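Local coordinates for protein Csc2 (Thermofilum pendens, PDB 4TXD) that probably binds CRISPR RNA as the Cas7-family backbone subunit of a type I-D interference complex, and carries a zinc ion, at residues H51-V56 with V285-Y290. Residues are numbered along the deposited sequence; the frame is centred on the assembly and turned at random.
Sequences HRIEVV and VKAGKY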
ATOM      1  N   HIS A  51       1.537  -3.803  18.360  1.00 45.90           N
ATOM      2  CA  HIS A  51       1.198  -4.950  17.534  1.00 54.10           C
ATOM      3  C   HIS A  51       1.067  -4.542  16.079  1.00 55.70           C
ATOM      4  O   HIS A  51       1.136  -3.362  15.735  1.00 51.79           O
ATOM      5  CB  HIS A  51      -0.092  -5.621  18.009  1.00 43.75           C
ATOM      6  CG  HIS A  51      -1.193  -4.662  18.330  1.00 53.83           C
ATOM      7  ND1 HIS A  51      -1.622  -4.430  19.620  1.00 55.84           N
ATOM      8  CD2 HIS A  51      -1.963  -3.887  17.531  1.00 52.27           C
ATOM      9  CE1 HIS A  51      -2.607  -3.550  19.600  1.00 52.53           C
ATOM     10  NE2 HIS A  51      -2.833  -3.203  18.345  1.00 56.89           N
ATOM     11  N   ARG A  52       0.880  -5.538  15.226  1.00 33.30           N
ATOM     12  CA  ARG A  52       0.831  -5.316  13.796  1.00 32.90           C
ATOM     13  C   ARG A  52      -0.058  -6.367  13.166  1.00 33.98           C
ATOM     14  O   ARG A  52      -0.294  -7.435  13.743  1.00 32.14           O
ATOM     15  CB  ARG A  52       2.242  -5.376  13.193  1.00 33.99           C
ATOM     16  CG  ARG A  52       2.874  -6.765  13.264  1.00 40.01           C
ATOM     17  CD  ARG A  52       4.373  -6.719  13.048  1.00 40.10           C
ATOM     18  NE  ARG A  52       5.094  -6.414  14.276  1.00 43.53           N
ATOM     19  CZ  ARG A  52       6.312  -5.879  14.313  1.00 51.99           C
ATOM     20  NH1 ARG A  52       6.937  -5.559  13.184  1.00 52.34           N
ATOM     21  NH2 ARG A  52       6.897  -5.644  15.480  1.00 52.92           N
ATOM     22  N   ILE A  53      -0.558  -6.050  11.982  1.00 26.37           N
ATOM     23  CA  ILE A  53      -1.273  -7.011  11.178  1.00 27.51           C
ATOM     24  C   ILE A  53      -0.436  -7.314   9.933  1.00 32.91           C
ATOM     25  O   ILE A  53      -0.138  -6.416   9.141  1.00 26.62           O
ATOM     26  CB  ILE A  53      -2.646  -6.485  10.798  1.00 29.42           C
ATOM     27  CG1 ILE A  53      -3.457  -6.233  12.084  1.00 29.66           C
ATOM     28  CG2 ILE A  53      -3.361  -7.456   9.845  1.00 28.64           C
ATOM     29  CD1 ILE A  53      -4.806  -5.597  11.845  1.00 28.68           C
ATOM     30  N   GLU A  54      -0.018  -8.566   9.799  1.00 25.06           N
ATOM     31  CA  GLU A  54       0.631  -9.038   8.573  1.00 25.84           C
ATOM     32  C   GLU A  54      -0.387  -9.378   7.493  1.00 31.87           C
ATOM     33  O   GLU A  54      -1.380 -10.057   7.765  1.00 27.02           O
ATOM     34  CB  GLU A  54       1.477 -10.278   8.840  1.00 28.60           C
ATOM     35  CG  GLU A  54       2.745 -10.059   9.603  1.00 34.41           C
ATOM     36  CD  GLU A  54       3.417 -11.372   9.916  1.00 38.79           C
ATOM     37  OE1 GLU A  54       2.904 -12.095  10.793  1.00 36.03           O
ATOM     38  OE2 GLU A  54       4.447 -11.689   9.281  1.00 30.01           O
ATOM     39  N   VAL A  55      -0.141  -8.921   6.266  1.00 21.73           N
ATOM     40  CA  VAL A  55      -0.939  -9.365   5.134  1.00 18.48           C
ATOM     41  C   VAL A  55      -0.031 -10.000   4.067  1.00 29.88           C
ATOM     42  O   VAL A  55       0.985  -9.419   3.670  1.00 25.55           O
ATOM     43  CB  VAL A  55      -1.773  -8.211   4.528  1.00 26.84           C
ATOM     44  CG1 VAL A  55      -0.902  -7.054   4.134  1.00 39.74           C
ATOM     45  CG2 VAL A  55      -2.566  -8.698   3.337  1.00 26.78           C
ATOM     46  N   VAL A  56      -0.376 -11.215   3.646  1.00 23.98           N
ATOM     47  CA  VAL A  56       0.394 -11.919   2.614  1.00 22.83           C
ATOM     48  C   VAL A  56      -0.454 -11.999   1.369  1.00 22.87           C
ATOM     49  O   VAL A  56      -1.656 -12.298   1.439  1.00 26.61           O
ATOM     50  CB  VAL A  56       0.824 -13.333   3.072  1.00 20.79           C
ATOM     51  CG1 VAL A  56       1.461 -14.125   1.918  1.00 24.27           C
ATOM     52  CG2 VAL A  56       1.799 -13.234   4.228  1.00 24.90           C
ATOM     53  N   VAL A 285      -4.336 -12.852   6.564  1.00 31.36           N
ATOM     54  CA  VAL A 285      -3.870 -11.861   7.531  1.00 29.58           C
ATOM     55  C   VAL A 285      -3.596 -12.502   8.889  1.00 30.51           C
ATOM     56  O   VAL A 285      -4.122 -13.563   9.205  1.00 29.87           O
ATOM     57  CB  VAL A 285      -4.888 -10.712   7.723  1.00 33.10           C
ATOM     58  CG1 VAL A 285      -5.123  -9.978   6.418  1.00 29.52           C
ATOM     59  CG2 VAL A 285      -6.206 -11.257   8.286  1.00 26.29           C
ATOM     60  N   LYS A 286      -2.755 -11.855   9.685  1.00 26.39           N
ATOM     61  CA  LYS A 286      -2.486 -12.303  11.040  1.00 30.69           C
ATOM     62  C   LYS A 286      -2.077 -11.125  11.915  1.00 37.14           C
ATOM     63  O   LYS A 286      -1.183 -10.358  11.557  1.00 31.69           O
ATOM     64  CB  LYS A 286      -1.391 -13.369  11.062  1.00 30.89           C
ATOM     65  CG  LYS A 286      -1.240 -14.030  12.419  1.00 37.43           C
ATOM     66  CD  LYS A 286      -0.040 -14.948  12.487  1.00 35.32           C
ATOM     67  CE  LYS A 286       0.068 -15.584  13.865  1.00 50.70           C
ATOM     68  NZ  LYS A 286       1.184 -16.561  13.940  1.00 55.47           N
ATOM     69  N   ALA A 287      -2.731 -10.989  13.063  1.00 31.91           N
ATOM     70  CA  ALA A 287      -2.366  -9.960  14.031  1.00 34.69           C
ATOM     71  C   ALA A 287      -1.368 -10.520  15.041  1.00 34.01           C
ATOM     72  O   ALA A 287      -1.445 -11.686  15.423  1.00 40.00           O
ATOM     73  CB  ALA A 287      -3.618  -9.422  14.741  1.00 32.06           C
ATOM     74  N   GLY A 288      -0.422  -9.698  15.473  1.00 35.94           N
ATOM     75  CA  GLY A 288       0.561 -10.149  16.437  1.00 37.51           C
ATOM     76  C   GLY A 288       1.510  -9.062  16.885  1.00 36.54           C
ATOM     77  O   GLY A 288       1.606  -8.004  16.259  1.00 36.55           O
ATOM     78  N   LYS A 289       2.207  -9.321  17.985  1.00 37.30           N
ATOM     79  CA  LYS A 289       3.215  -8.406  18.474  1.00 42.28           C
ATOM     80  C   LYS A 289       4.422  -8.459  17.561  1.00 40.85           C
ATOM     81  O   LYS A 289       5.011  -7.429  17.237  1.00 39.17           O
ATOM     82  CB  LYS A 289       3.613  -8.745  19.910  1.00 53.47           C
ATOM     83  CG  LYS A 289       4.709  -7.855  20.462  1.00 65.83           C
ATOM     84  CD  LYS A 289       5.001  -8.164  21.923  1.00 70.84           C
ATOM     85  CE  LYS A 289       6.123  -7.285  22.455  1.00 66.61           C
ATOM     86  NZ  LYS A 289       6.420  -7.572  23.886  1.00 87.19           N
ATOM     87  N   TYR A 290       4.781  -9.668  17.141  1.00 41.45           N
ATOM     88  CA  TYR A 290       5.899  -9.859  16.224  1.00 40.48           C
ATOM     89  C   TYR A 290       5.457 -10.551  14.935  1.00 37.12           C
ATOM     90  O   TYR A 290       4.497 -11.324  14.926  1.00 48.61           O
ATOM     91  CB  TYR A 290       7.009 -10.669  16.888  1.00 39.22           C
ATOM     92  CG  TYR A 290       7.568 -10.042  18.150  1.00 58.07           C
ATOM     93  CD1 TYR A 290       8.382  -8.916  18.090  1.00 51.44           C
ATOM     94  CD2 TYR A 290       7.293 -10.584  19.401  1.00 55.66           C
ATOM     95  CE1 TYR A 290       8.900  -8.343  19.241  1.00 65.44           C
ATOM     96  CE2 TYR A 290       7.807 -10.018  20.557  1.00 65.43           C
ATOM     97  CZ  TYR A 290       8.611  -8.900  20.470  1.00 67.21           C
ATOM     98  OH  TYR A 290       9.123  -8.333  21.616  1.00 80.14           O
TER
HETATM   99  O   HOH W   1       1.297 -11.002  12.694  1.00 37.23           O
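With chi1 at 67°, Arg52 sets its CG between its own backbone N and carbonyl carbon, and a bend at chi3 then swings the guanidinium side-on to the carbonyl of Lys289, just past the end of the partner strand. NE and NH2 both grip that one oxygen: NH2 reaches Lys289 O at 3.1 Å in the carbonyl plane, whereas NE comes from above it. NH1 turns to a salt bridge with Glu246. With an alanine in its place, Lys289 O would probably lose both donors and Glu246 this salt bridge, leaving the chain after Gly288 less firmly held. These are neighbouring antiparallel strands, 52-61 and 277-288, inside the sheet of the RRM-like Cas7 fold. Arg52 with Gly288 and Glu54 with Lys286 are the hydrogen-bonded pairs; Arg52 N lies 2.8 Å from Gly288 O, and Glu54 N the same 2.8 Å from Lys286 O. A water donates to Lys286 O as well, and at 2.7 Å to Glu54 OE1, while Glu54 OE2 pairs with Arg244. On the sheet face opposite Arg52 and Glu54, Ile53 and Val285 lie side by side, CG2 of Ile53 4.2 Å from CB of Val285, and Ile53 also packs against Leu255 of helix 252-263.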